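Local coordinates for protein agglutinin (Rhizoctonia solani, PDB 4G9M) that probably binds carbohydrate as a lectin of the ricin-type beta-trefoil class, and assembles as a domain-swapped dimer, at residues T9-N14 against G18-L23; W47-T52 against V58-V63; G98-A103 against L108-L113; T122-Y127 against Q135-I140. All coordinates share one frame; numbering follows the deposited sequence.

Overall arrangement
Interactions 1 and 3 are similar corners between diverging strands, each with two equivalent backbone bonds and a bridging water, interaction 1 adding a third bond at the turn; their likeness, at centres about 13 Å apart, is consistent with a beta-trefoil repeat. Interaction 2 is a hairpin beside interaction 1, joined to it by Tyr10 N to Trp47 O at 2.8 Å. Interaction 4 lies closest to interaction 3, about 6 Å between centres, and they share the bond from Ile125 N to Asp112 O, 2.8 Å. Strand 8-14 pairs with strand 137-141, Lys138 N reaching Lys13 O at 2.7 Å, linking interactions 1 and 4. Strand 137-141 continues the sheet into the second subunit.

Interaction 1. Residues T9-N14 against G18-L23; sequences TYTLKN and GTVLDL
Asn14 brings the flat side-chain amide to this contact, but neither its faces nor its edges meet the opposite segment: its CB rests 3.5 Å from Thr19 O, while ND2 is bound to Asn134 O and OD1 makes weak bonds to Ser16 N and Thr17 N across the turn. With CG anti to the backbone nitrogen (chi1 -169°), the amide is turned back over that turn. The planar groups that do meet are peptides. Asn14 N gives Thr19 O a short bond of 2.7 Å, Leu21 N gives Leu12 O one of 2.9 Å, and Gly18 N reaches Asn14 O from 27° out of the carbonyl plane. Leu12 O also takes a CA-H contact from Val20, so two donors share this acceptor. The result is a corner in the ricin-type beta-trefoil between strand 8-14 and strand 20-23, whose directions are 118° apart and which touch at a single bridge, Lys13 with Val20. Where they part, one water accepts from Leu12 N and donates to Leu21 O. Leu12 and Leu21 run alongside each other, CD1 to CD2 at 3.8 Å, whereas Thr11 CG2 meets Val20 CG1 at 3.7 Å at an oblique angle. The CG of Lys13 passes 3.7 Å from Gly18 O before the chain bends away.

Interaction 2. Residues W47-T52 against V58-V63; sequences WRLKWT and VTLQNV
Trp51 and Val58 run alongside each other in the same direction, and CG1 of the valine sits over a face of the indole, 3.3 Å from the five-membered ring centroid and 11° off its normal, a tight CH-pi contact. Next along the same sheet face, Leu49 CD1 touches Val58 CG2 at 3.7 Å and Leu60 CD2 at 3.8 Å. At the other end the Asn62 amide stands almost upright on the Trp47 ring, the planes 76° apart, with ND2 3.4 Å above the indole and toward its rim. Both polar groups are held by other residues: Trp47 NE1 binds Leu21 O and Asn62 ND2 binds Asn44 O. On the Gln61 face, the Arg48 guanidinium has Val63 CG2, from just past the strand end, 3.8 Å above its centre, the side chains crossing at about a right angle. CG anti to the carbonyl carbon (chi1 -56°) and an extended chain to NE carry the Arg48 group there. Four backbone bonds join Arg48 to Gln61 and Lys50 to Thr59, the shortest being Arg48 N to Gln61 O at 2.7 Å; two waters link Thr59 OG1 with Arg48 O and Lys50 O. The hairpin is thus two-sided: indoles, aliphatic groups and the bound amide of Asn62 on one face, and on the other long polar chains with bound water, as expected where one packs inward and the other meets solvent.

Interaction 3. Residues G98-A103 against L108-L113; sequences GFAIEA and LFVLDL
Phe109 meets the first segment through its backbone: Phe109 O accepts Ala103 N at 2.9 Å and also the CA-H of Glu102, while the ring turns off from strand 99-103. Val110 pairs with Glu102 as a non-hydrogen-bonded pair. Its CG1, placed anti to the carbonyl carbon (chi1 -69°), presses on the aliphatic CG of Glu102 at 3.6 Å, the two side chains meeting at a slant, and the CA of Val110 rests 3.3 Å from Ile101 O. Leu111 then gives its N-H to that same oxygen at 3.0 Å, and its CD2 touches Ile101 CG2 at 4.0 Å. Beyond this point the strands separate at 128°, and a water fills the fork, accepting from Ile101 N and donating to Leu111 O. Asp112 and Leu113 carry the strand on, alongside strand 122-128. A brief pairing followed by a water-bridged divergence, like that of strands 8-14 and 20-23, is consistent with the repeating corners of a beta-trefoil.

Interaction 4. Residues T122-Y127 against Q135-I140; sequences TPVIYY and QKWKFI
Tyr127 and Gln135 mark the nearest backbone approach, their CA atoms 8.5 Å apart, so strand 122-127 and the chain at 135-140 share no backbone hydrogen bond and only side chains span the gap. Gln135 stretches straight beyond CG (chi2 -177°) and puts NE2 at the edge of the Tyr127 ring, in its plane, 3.8 Å from CD2. Amide and ring planes stand 74° apart, so the amide is turned across the ring rather than stacked on it. Its polar ends are taken by other partners: NE2 donates to Asn128 O and to Asp112 OD2, while OE1 accepts from Asn130 N. Three bonds therefore grip this buried amide and fix its rotation. Further along, Val124 CG2 approaches Trp137 CH2 obliquely at 4.2 Å, a light apolar contact, and the indole N-H of Trp137 is anchored on Leu111 O. Phe139 and Ile140 extend the sheet into the second subunit, pairing antiparallel with one of its strands. Gln135, Lys136 and Trp137 form a Gln-x-Trp sequence, the QxW motif of ricin-type lectins, in which the glutamine and the tryptophan tie a strand end to its neighbours in the beta-trefoil core.

Interaction 1. Residues T9-N14 against G18-L23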
loop_
_atom_site.group_PDB
_atom_site.type_symbol
_atom_site.label_atom_id
_atom_site.label_comp_id
_atom_site.label_asym_id
_atom_site.label_seq_id
_atom_site.Cartn_x
_atom_site.Cartn_y
_atom_site.Cartn_z
ATOM N N THR B 9 10.256 0.525 13.267
ATOM C CA THR B 9 11.495 0.057 12.667
ATOM C C THR B 9 11.265 -1.305 12.033
ATOM O O THR B 9 10.661 -2.177 12.660
ATOM C CB THR B 9 12.593 -0.058 13.720
ATOM O OG1 THR B 9 12.809 1.227 14.317
ATOM C CG2 THR B 9 13.893 -0.578 13.107
ATOM N N TYR B 10 11.770 -1.486 10.808
ATOM C CA TYR B 10 11.567 -2.728 10.069
ATOM C C TYR B 10 12.853 -3.358 9.540
ATOM O O TYR B 10 13.817 -2.655 9.221
ATOM C CB TYR B 10 10.626 -2.484 8.892
ATOM C CG TYR B 10 9.187 -2.204 9.274
ATOM C CD1 TYR B 10 8.774 -0.928 9.641
ATOM C CD2 TYR B 10 8.246 -3.218 9.260
ATOM C CE1 TYR B 10 7.445 -0.680 9.991
ATOM C CE2 TYR B 10 6.929 -2.985 9.607
ATOM C CZ TYR B 10 6.536 -1.720 9.965
ATOM O OH TYR B 10 5.220 -1.527 10.283
ATOM N N THR B 11 12.855 -4.688 9.454
ATOM C CA THR B 11 13.741 -5.399 8.533
ATOM C C THR B 11 12.944 -5.581 7.248
ATOM O O THR B 11 11.771 -5.966 7.287
ATOM C CB THR B 11 14.167 -6.775 9.088
ATOM O OG1 THR B 11 14.996 -6.598 10.244
ATOM C CG2 THR B 11 14.947 -7.570 8.039
ATOM N N LEU B 12 13.552 -5.260 6.106
ATOM C CA LEU B 12 12.850 -5.360 4.830
ATOM C C LEU B 12 13.453 -6.488 4.000
ATOM O O LEU B 12 14.554 -6.362 3.455
ATOM C CB LEU B 12 12.926 -4.022 4.091
ATOM C CG LEU B 12 12.389 -2.830 4.896
ATOM C CD1 LEU B 12 12.478 -1.531 4.107
ATOM C CD2 LEU B 12 10.954 -3.073 5.354
ATOM N N LYS B 13 12.735 -7.602 3.933
ATOM C CA LYS B 13 13.248 -8.825 3.333
ATOM C C LYS B 13 12.731 -9.011 1.913
ATOM O O LYS B 13 11.521 -9.065 1.684
ATOM C CB LYS B 13 12.872 -10.043 4.195
ATOM C CG LYS B 13 13.374 -11.363 3.616
ATOM C CD LYS B 13 13.004 -12.530 4.521
ATOM C CE LYS B 13 11.496 -12.669 4.667
ATOM N NZ LYS B 13 10.857 -13.164 3.415
ATOM N N ASN B 14 13.641 -9.128 0.957
ATOM C CA ASN B 14 13.202 -9.274 -0.431
ATOM C C ASN B 14 12.435 -10.584 -0.620
ATOM O O ASN B 14 12.888 -11.646 -0.207
ATOM C CB ASN B 14 14.388 -9.193 -1.388
ATOM C CG ASN B 14 13.958 -9.065 -2.817
ATOM O OD1 ASN B 14 13.822 -10.060 -3.525
ATOM N ND2 ASN B 14 13.728 -7.829 -3.256
ATOM N N GLY B 18 15.170 -13.524 -0.211
ATOM C CA GLY B 18 15.280 -13.739 1.224
ATOM C C GLY B 18 16.386 -12.904 1.857
ATOM O O GLY B 18 16.613 -12.967 3.070
ATOM N N THR B 19 17.087 -12.124 1.035
ATOM C CA THR B 19 18.082 -11.187 1.539
ATOM C C THR B 19 17.402 -9.870 1.891
ATOM O O THR B 19 16.248 -9.631 1.498
ATOM C CB THR B 19 19.268 -10.992 0.559
ATOM O OG1 THR B 19 18.806 -10.425 -0.674
ATOM C CG2 THR B 19 19.922 -12.327 0.269
ATOM N N VAL B 20 18.083 -9.043 2.670
ATOM C CA VAL B 20 17.436 -7.852 3.222
ATOM C C VAL B 20 18.059 -6.538 2.741
ATOM O O VAL B 20 19.218 -6.500 2.318
ATOM C CB VAL B 20 17.398 -7.883 4.774
ATOM C CG1 VAL B 20 16.756 -9.186 5.255
ATOM C CG2 VAL B 20 18.800 -7.708 5.362
ATOM N N LEU B 21 17.280 -5.466 2.834
ATOM C CA LEU B 21 17.740 -4.125 2.462
ATOM C C LEU B 21 18.831 -3.659 3.441
ATOM O O LEU B 21 18.646 -3.679 4.671
ATOM C CB LEU B 21 16.552 -3.157 2.467
ATOM C CG LEU B 21 16.754 -1.851 1.705
ATOM C CD1 LEU B 21 16.820 -2.099 0.196
ATOM C CD2 LEU B 21 15.597 -0.906 2.078
ATOM N N ASP B 22 19.966 -3.258 2.874
ATOM C CA ASP B 22 21.214 -3.079 3.616
ATOM C C ASP B 22 21.909 -1.808 3.143
ATOM O O ASP B 22 22.123 -1.625 1.955
ATOM C CB ASP B 22 22.103 -4.310 3.358
ATOM C CG ASP B 22 23.447 -4.263 4.084
ATOM O OD1 ASP B 22 24.308 -3.434 3.722
ATOM O OD2 ASP B 22 23.674 -5.105 4.982
ATOM N N LEU B 23 22.246 -0.918 4.069
ATOM C CA LEU B 23 23.034 0.253 3.732
ATOM C C LEU B 23 24.513 -0.068 3.898
ATOM O O LEU B 23 24.943 -0.469 4.972
ATOM C CB LEU B 23 22.637 1.445 4.616
ATOM C CG LEU B 23 23.400 2.748 4.370
ATOM C CD1 LEU B 23 23.143 3.294 2.973
ATOM C CD2 LEU B 23 23.002 3.777 5.404
HETATM O O HOH W 1 16.384 -4.597 6.050
#

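Interaction 2. Residues W47-T52 against V58-V63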
loop_
_atom_site.group_PDB
_atom_site.type_symbol
_atom_site.label_atom_id
_atom_site.label_comp_id
_atom_site.label_asym_id
_atom_site.label_seq_id
_atom_site.Cartn_x
_atom_site.Cartn_y
_atom_site.Cartn_z
ATOM N N TRP B 47 15.320 -0.158 9.298
ATOM C CA TRP B 47 14.803 1.032 8.628
ATOM C C TRP B 47 13.566 1.606 9.319
ATOM O O TRP B 47 12.609 0.876 9.628
ATOM C CB TRP B 47 14.456 0.698 7.177
ATOM C CG TRP B 47 15.604 0.118 6.426
ATOM C CD1 TRP B 47 15.952 -1.204 6.340
ATOM C CD2 TRP B 47 16.568 0.840 5.670
ATOM N NE1 TRP B 47 17.073 -1.346 5.564
ATOM C CE2 TRP B 47 17.471 -0.105 5.136
ATOM C CE3 TRP B 47 16.755 2.198 5.381
ATOM C CZ2 TRP B 47 18.541 0.266 4.336
ATOM C CZ3 TRP B 47 17.825 2.560 4.585
ATOM C CH2 TRP B 47 18.696 1.596 4.063
ATOM N N ARG B 48 13.584 2.913 9.559
ATOM C CA ARG B 48 12.454 3.572 10.202
ATOM C C ARG B 48 11.427 4.036 9.177
ATOM O O ARG B 48 11.734 4.814 8.269
ATOM C CB ARG B 48 12.927 4.749 11.053
ATOM C CG ARG B 48 13.969 4.367 12.089
ATOM C CD ARG B 48 13.945 5.325 13.250
ATOM N NE ARG B 48 14.787 4.836 14.336
ATOM C CZ ARG B 48 16.064 5.156 14.462
ATOM N NH1 ARG B 48 16.628 5.960 13.568
ATOM N NH2 ARG B 48 16.773 4.679 15.471
ATOM N N LEU B 49 10.202 3.544 9.327
ATOM C CA LEU B 49 9.097 3.913 8.459
ATOM C C LEU B 49 8.321 5.034 9.144
ATOM O O LEU B 49 7.879 4.876 10.273
ATOM C CB LEU B 49 8.184 2.698 8.220
ATOM C CG LEU B 49 6.895 2.940 7.438
ATOM C CD1 LEU B 49 7.227 3.222 5.974
ATOM C CD2 LEU B 49 5.957 1.744 7.548
ATOM N N LYS B 50 8.165 6.163 8.461
ATOM C CA LYS B 50 7.477 7.311 9.039
ATOM C C LYS B 50 6.686 8.045 7.966
ATOM O O LYS B 50 7.209 8.302 6.879
ATOM C CB LYS B 50 8.487 8.264 9.672
ATOM C CG LYS B 50 7.869 9.331 10.555
ATOM C CD LYS B 50 8.919 10.261 11.109
ATOM C CE LYS B 50 8.264 11.353 11.948
ATOM N NZ LYS B 50 9.247 12.387 12.361
ATOM N N TRP B 51 5.439 8.396 8.274
ATOM C CA TRP B 51 4.619 9.180 7.350
ATOM C C TRP B 51 5.043 10.651 7.366
ATOM O O TRP B 51 5.332 11.198 8.427
ATOM C CB TRP B 51 3.117 8.984 7.649
ATOM C CG TRP B 51 2.585 7.782 6.932
ATOM C CD1 TRP B 51 1.935 7.762 5.723
ATOM C CD2 TRP B 51 2.734 6.415 7.327
ATOM N NE1 TRP B 51 1.647 6.464 5.360
ATOM C CE2 TRP B 51 2.138 5.619 6.321
ATOM C CE3 TRP B 51 3.322 5.780 8.427
ATOM C CZ2 TRP B 51 2.106 4.231 6.393
ATOM C CZ3 TRP B 51 3.283 4.396 8.499
ATOM C CH2 TRP B 51 2.678 3.636 7.486
ATOM N N THR B 52 5.100 11.290 6.195
ATOM C CA THR B 52 5.672 12.634 6.113
ATOM C C THR B 52 4.664 13.729 6.439
ATOM O O THR B 52 5.043 14.850 6.781
ATOM C CB THR B 52 6.204 12.930 4.711
ATOM O OG1 THR B 52 5.101 12.975 3.811
ATOM C CG2 THR B 52 7.157 11.843 4.255
ATOM N N VAL B 58 5.577 8.240 2.738
ATOM C CA VAL B 58 6.480 7.886 3.821
ATOM C C VAL B 58 7.926 8.112 3.422
ATOM O O VAL B 58 8.237 8.368 2.246
ATOM C CB VAL B 58 6.356 6.386 4.228
ATOM C CG1 VAL B 58 4.932 6.063 4.609
ATOM C CG2 VAL B 58 6.822 5.464 3.080
ATOM N N THR B 59 8.810 8.021 4.410
ATOM C CA THR B 59 10.236 7.885 4.151
ATOM C C THR B 59 10.746 6.668 4.898
ATOM O O THR B 59 10.093 6.187 5.840
ATOM C CB THR B 59 11.035 9.111 4.593
ATOM O OG1 THR B 59 10.807 9.347 5.987
ATOM C CG2 THR B 59 10.633 10.349 3.805
ATOM N N LEU B 60 11.909 6.174 4.479
ATOM C CA LEU B 60 12.594 5.099 5.187
ATOM C C LEU B 60 13.947 5.621 5.611
ATOM O O LEU B 60 14.726 6.069 4.767
ATOM C CB LEU B 60 12.752 3.875 4.273
ATOM C CG LEU B 60 11.476 3.091 3.977
ATOM C CD1 LEU B 60 11.794 1.966 2.994
ATOM C CD2 LEU B 60 10.882 2.525 5.278
ATOM N N GLN B 61 14.217 5.591 6.915
ATOM C CA GLN B 61 15.481 6.107 7.445
ATOM C C GLN B 61 16.336 5.002 8.050
ATOM O O GLN B 61 15.852 4.202 8.859
ATOM C CB GLN B 61 15.202 7.191 8.490
ATOM C CG GLN B 61 16.439 7.822 9.056
ATOM C CD GLN B 61 16.121 8.819 10.156
ATOM O OE1 GLN B 61 15.108 8.688 10.853
ATOM N NE2 GLN B 61 16.979 9.822 10.318
ATOM N N ASN B 62 17.608 4.943 7.671
ATOM C CA ASN B 62 18.489 3.909 8.217
ATOM C C ASN B 62 18.781 4.120 9.699
ATOM O O ASN B 62 19.104 5.231 10.124
ATOM C CB ASN B 62 19.793 3.816 7.419
ATOM C CG ASN B 62 20.595 2.572 7.763
ATOM O OD1 ASN B 62 21.550 2.625 8.548
ATOM N ND2 ASN B 62 20.208 1.444 7.176
ATOM N N VAL B 63 18.659 3.059 10.496
ATOM C CA VAL B 63 18.860 3.181 11.933
ATOM C C VAL B 63 20.319 3.541 12.257
ATOM O O VAL B 63 20.596 4.362 13.136
ATOM C CB VAL B 63 18.416 1.902 12.680
ATOM C CG1 VAL B 63 18.976 1.873 14.088
ATOM C CG2 VAL B 63 16.895 1.817 12.712
HETATM O O HOH W 2 11.728 7.583 7.896
HETATM O O HOH W 3 9.152 10.949 7.198
#

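Interaction 3. Residues G98-A103 against L108-L113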
loop_
_atom_site.group_PDB
_atom_site.type_symbol
_atom_site.label_atom_id
_atom_site.label_comp_id
_atom_site.label_asym_id
_atom_site.label_seq_id
_atom_site.Cartn_x
_atom_site.Cartn_y
_atom_site.Cartn_z
ATOM N N GLY B 98 4.110 -9.592 0.269
ATOM C CA GLY B 98 4.732 -8.394 0.811
ATOM C C GLY B 98 4.186 -7.094 0.243
ATOM O O GLY B 98 2.997 -6.976 -0.073
ATOM N N PHE B 99 5.066 -6.107 0.125
ATOM C CA PHE B 99 4.690 -4.785 -0.350
ATOM C C PHE B 99 5.665 -4.285 -1.412
ATOM O O PHE B 99 6.871 -4.525 -1.329
ATOM C CB PHE B 99 4.700 -3.785 0.824
ATOM C CG PHE B 99 3.656 -4.057 1.894
ATOM C CD1 PHE B 99 3.906 -4.946 2.930
ATOM C CD2 PHE B 99 2.422 -3.422 1.844
ATOM C CE1 PHE B 99 2.946 -5.193 3.908
ATOM C CE2 PHE B 99 1.454 -3.673 2.812
ATOM C CZ PHE B 99 1.720 -4.557 3.839
ATOM N N ALA B 100 5.143 -3.566 -2.400
ATOM C CA ALA B 100 5.990 -2.795 -3.301
ATOM C C ALA B 100 6.341 -1.477 -2.634
ATOM O O ALA B 100 5.537 -0.914 -1.881
ATOM C CB ALA B 100 5.277 -2.538 -4.622
ATOM N N ILE B 101 7.552 -0.992 -2.892
ATOM C CA ILE B 101 7.981 0.298 -2.361
ATOM C C ILE B 101 8.181 1.249 -3.524
ATOM O O ILE B 101 9.200 1.202 -4.218
ATOM C CB ILE B 101 9.269 0.175 -1.532
ATOM C CG1 ILE B 101 9.036 -0.796 -0.370
ATOM C CG2 ILE B 101 9.692 1.545 -1.016
ATOM C CD1 ILE B 101 10.325 -1.183 0.329
ATOM N N GLU B 102 7.172 2.083 -3.749
ATOM C CA GLU B 102 7.060 2.914 -4.948
ATOM C C GLU B 102 7.613 4.303 -4.693
ATOM O O GLU B 102 7.401 4.861 -3.624
ATOM C CB GLU B 102 5.576 3.106 -5.291
ATOM C CG GLU B 102 5.059 2.453 -6.534
ATOM C CD GLU B 102 3.587 2.756 -6.767
ATOM O OE1 GLU B 102 3.086 3.767 -6.223
ATOM O OE2 GLU B 102 2.931 1.986 -7.486
ATOM N N ALA B 103 8.294 4.892 -5.672
ATOM C CA ALA B 103 8.650 6.305 -5.549
ATOM C C ALA B 103 7.391 7.158 -5.684
ATOM O O ALA B 103 6.721 7.125 -6.727
ATOM C CB ALA B 103 9.678 6.688 -6.627
ATOM N N LEU B 108 5.882 5.001 -11.458
ATOM C CA LEU B 108 6.169 3.848 -12.302
ATOM C C LEU B 108 7.369 3.086 -11.754
ATOM O O LEU B 108 7.617 1.954 -12.166
ATOM C CB LEU B 108 6.467 4.265 -13.752
ATOM C CG LEU B 108 5.318 4.711 -14.659
ATOM C CD1 LEU B 108 5.870 5.067 -16.030
ATOM C CD2 LEU B 108 4.246 3.639 -14.780
ATOM N N PHE B 109 8.102 3.712 -10.829
ATOM C CA PHE B 109 9.346 3.133 -10.315
ATOM C C PHE B 109 9.240 2.600 -8.903
ATOM O O PHE B 109 8.693 3.264 -8.018
ATOM C CB PHE B 109 10.492 4.136 -10.421
ATOM C CG PHE B 109 10.819 4.498 -11.840
ATOM C CD1 PHE B 109 11.664 3.700 -12.597
ATOM C CD2 PHE B 109 10.239 5.601 -12.429
ATOM C CE1 PHE B 109 11.940 4.016 -13.919
ATOM C CE2 PHE B 109 10.507 5.928 -13.760
ATOM C CZ PHE B 109 11.361 5.126 -14.499
ATOM N N VAL B 110 9.796 1.402 -8.706
ATOM C CA VAL B 110 9.860 0.767 -7.391
ATOM C C VAL B 110 11.284 0.349 -7.034
ATOM O O VAL B 110 12.131 0.219 -7.915
ATOM C CB VAL B 110 8.946 -0.478 -7.299
ATOM C CG1 VAL B 110 7.460 -0.069 -7.336
ATOM C CG2 VAL B 110 9.280 -1.493 -8.379
ATOM N N LEU B 111 11.528 0.124 -5.742
ATOM C CA LEU B 111 12.792 -0.430 -5.271
ATOM C C LEU B 111 12.918 -1.863 -5.754
ATOM O O LEU B 111 12.022 -2.684 -5.546
ATOM C CB LEU B 111 12.887 -0.390 -3.742
ATOM C CG LEU B 111 13.605 0.822 -3.134
ATOM C CD1 LEU B 111 13.010 2.108 -3.623
ATOM C CD2 LEU B 111 13.575 0.761 -1.610
ATOM N N ASP B 112 14.052 -2.162 -6.366
ATOM C CA ASP B 112 14.235 -3.419 -7.089
ATOM C C ASP B 112 15.565 -4.049 -6.692
ATOM O O ASP B 112 16.606 -3.426 -6.814
ATOM C CB ASP B 112 14.196 -3.101 -8.597
ATOM C CG ASP B 112 14.428 -4.306 -9.479
ATOM O OD1 ASP B 112 15.423 -5.041 -9.294
ATOM O OD2 ASP B 112 13.627 -4.496 -10.419
ATOM N N LEU B 113 15.543 -5.288 -6.211
ATOM C CA LEU B 113 16.799 -6.004 -6.002
ATOM C C LEU B 113 17.246 -6.566 -7.352
ATOM O O LEU B 113 16.662 -7.520 -7.873
ATOM C CB LEU B 113 16.641 -7.107 -4.942
ATOM C CG LEU B 113 17.924 -7.845 -4.524
ATOM C CD1 LEU B 113 19.008 -6.872 -4.056
ATOM C CD2 LEU B 113 17.613 -8.829 -3.416
HETATM O O HOH W 4 9.430 -2.587 -4.496
#

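Interaction 4. Residues T122-Y127 against Q135-I140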
loop_
_atom_site.group_PDB
_atom_site.type_symbol
_atom_site.label_atom_id
_atom_site.label_comp_id
_atom_site.label_asym_id
_atom_site.label_seq_id
_atom_site.Cartn_x
_atom_site.Cartn_y
_atom_site.Cartn_z
ATOM N N THR B 122 24.384 -7.252 -3.937
ATOM C CA THR B 122 23.575 -7.041 -5.131
ATOM C C THR B 122 22.898 -5.682 -5.029
ATOM O O THR B 122 22.238 -5.389 -4.040
ATOM C CB THR B 122 22.492 -8.114 -5.293
ATOM O OG1 THR B 122 23.106 -9.392 -5.497
ATOM C CG2 THR B 122 21.596 -7.792 -6.489
ATOM N N PRO B 123 23.053 -4.841 -6.059
ATOM C CA PRO B 123 22.502 -3.488 -5.993
ATOM C C PRO B 123 20.983 -3.465 -5.900
ATOM O O PRO B 123 20.320 -4.348 -6.448
ATOM C CB PRO B 123 22.959 -2.859 -7.318
ATOM C CG PRO B 123 24.154 -3.669 -7.720
ATOM C CD PRO B 123 23.844 -5.060 -7.283
ATOM N N VAL B 124 20.462 -2.483 -5.172
ATOM C CA VAL B 124 19.046 -2.157 -5.206
ATOM C C VAL B 124 18.940 -0.929 -6.089
ATOM O O VAL B 124 19.728 0.010 -5.948
ATOM C CB VAL B 124 18.515 -1.883 -3.803
ATOM C CG1 VAL B 124 17.089 -1.363 -3.870
ATOM C CG2 VAL B 124 18.593 -3.149 -2.992
ATOM N N ILE B 125 17.990 -0.953 -7.018
ATOM C CA ILE B 125 17.917 0.087 -8.040
ATOM C C ILE B 125 16.467 0.542 -8.166
ATOM O O ILE B 125 15.559 -0.166 -7.736
ATOM C CB ILE B 125 18.384 -0.445 -9.415
ATOM C CG1 ILE B 125 17.626 -1.728 -9.795
ATOM C CG2 ILE B 125 19.896 -0.713 -9.417
ATOM C CD1 ILE B 125 17.865 -2.196 -11.248
ATOM N N TYR B 126 16.249 1.726 -8.736
ATOM C CA TYR B 126 14.892 2.106 -9.161
ATOM C C TYR B 126 14.625 1.390 -10.460
ATOM O O TYR B 126 15.515 1.310 -11.317
ATOM C CB TYR B 126 14.750 3.634 -9.340
ATOM C CG TYR B 126 14.828 4.325 -8.004
ATOM C CD1 TYR B 126 13.731 4.373 -7.166
ATOM C CD2 TYR B 126 16.021 4.862 -7.548
ATOM C CE1 TYR B 126 13.816 4.958 -5.898
ATOM C CE2 TYR B 126 16.108 5.455 -6.275
ATOM C CZ TYR B 126 15.014 5.493 -5.470
ATOM O OH TYR B 126 15.104 6.063 -4.203
ATOM N N TYR B 127 13.425 0.848 -10.628
ATOM C CA TYR B 127 13.140 0.111 -11.866
ATOM C C TYR B 127 11.645 0.067 -12.092
ATOM O O TYR B 127 10.870 0.054 -11.143
ATOM C CB TYR B 127 13.670 -1.314 -11.759
ATOM C CG TYR B 127 14.068 -2.039 -13.042
ATOM C CD1 TYR B 127 15.101 -1.570 -13.868
ATOM C CD2 TYR B 127 13.481 -3.256 -13.370
ATOM C CE1 TYR B 127 15.497 -2.276 -15.002
ATOM C CE2 TYR B 127 13.878 -3.971 -14.504
ATOM C CZ TYR B 127 14.876 -3.474 -15.318
ATOM O OH TYR B 127 15.274 -4.200 -16.417
ATOM N N GLN B 135 10.831 -7.228 -6.690
ATOM C CA GLN B 135 10.343 -5.869 -6.466
ATOM C C GLN B 135 9.289 -5.851 -5.358
ATOM O O GLN B 135 8.465 -4.935 -5.280
ATOM C CB GLN B 135 9.737 -5.300 -7.754
ATOM C CG GLN B 135 10.580 -5.513 -8.996
ATOM C CD GLN B 135 9.961 -4.874 -10.215
ATOM O OE1 GLN B 135 8.783 -5.102 -10.523
ATOM N NE2 GLN B 135 10.740 -4.041 -10.909
ATOM N N LYS B 136 9.307 -6.878 -4.509
ATOM C CA LYS B 136 8.372 -6.967 -3.387
ATOM C C LYS B 136 9.176 -7.244 -2.141
ATOM O O LYS B 136 10.163 -7.984 -2.190
ATOM C CB LYS B 136 7.352 -8.082 -3.600
ATOM C CG LYS B 136 6.423 -7.839 -4.788
ATOM C CD LYS B 136 5.716 -9.118 -5.192
ATOM C CE LYS B 136 5.150 -8.970 -6.600
ATOM N NZ LYS B 136 4.778 -10.295 -7.167
ATOM N N TRP B 137 8.742 -6.659 -1.026
ATOM C CA TRP B 137 9.503 -6.719 0.215
ATOM C C TRP B 137 8.602 -7.107 1.374
ATOM O O TRP B 137 7.485 -6.598 1.503
ATOM C CB TRP B 137 10.153 -5.354 0.495
ATOM C CG TRP B 137 11.066 -4.894 -0.643
ATOM C CD1 TRP B 137 10.685 -4.242 -1.792
ATOM C CD2 TRP B 137 12.484 -5.071 -0.737
ATOM N NE1 TRP B 137 11.786 -4.011 -2.596
ATOM C CE2 TRP B 137 12.899 -4.504 -1.965
ATOM C CE3 TRP B 137 13.450 -5.656 0.097
ATOM C CZ2 TRP B 137 14.229 -4.502 -2.370
ATOM C CZ3 TRP B 137 14.766 -5.654 -0.304
ATOM C CH2 TRP B 137 15.149 -5.066 -1.527
ATOM N N LYS B 138 9.090 -8.023 2.210
ATOM C CA LYS B 138 8.407 -8.363 3.446
ATOM C C LYS B 138 8.758 -7.328 4.500
ATOM O O LYS B 138 9.934 -7.097 4.778
ATOM C CB LYS B 138 8.804 -9.756 3.945
ATOM C CG LYS B 138 8.641 -10.877 2.920
ATOM C CD LYS B 138 7.192 -11.062 2.532
ATOM C CE LYS B 138 6.317 -11.198 3.761
ATOM N NZ LYS B 138 5.017 -10.515 3.562
ATOM N N PHE B 139 7.735 -6.715 5.085
ATOM C CA PHE B 139 7.933 -5.736 6.140
ATOM C C PHE B 139 7.918 -6.424 7.492
ATOM O O PHE B 139 6.861 -6.733 8.027
ATOM C CB PHE B 139 6.868 -4.641 6.063
ATOM C CG PHE B 139 7.225 -3.529 5.113
ATOM C CD1 PHE B 139 7.383 -3.776 3.758
ATOM C CD2 PHE B 139 7.405 -2.233 5.582
ATOM C CE1 PHE B 139 7.726 -2.762 2.884
ATOM C CE2 PHE B 139 7.733 -1.200 4.697
ATOM C CZ PHE B 139 7.890 -1.471 3.354
ATOM N N ILE B 140 9.108 -6.673 8.026
ATOM C CA ILE B 140 9.215 -7.317 9.345
ATOM C C ILE B 140 9.365 -6.297 10.469
ATOM O O ILE B 140 10.439 -5.735 10.668
ATOM C CB ILE B 140 10.398 -8.316 9.386
ATOM C CG1 ILE B 140 10.297 -9.313 8.222
ATOM C CG2 ILE B 140 10.420 -9.058 10.716
ATOM C CD1 ILE B 140 11.554 -10.120 8.017
#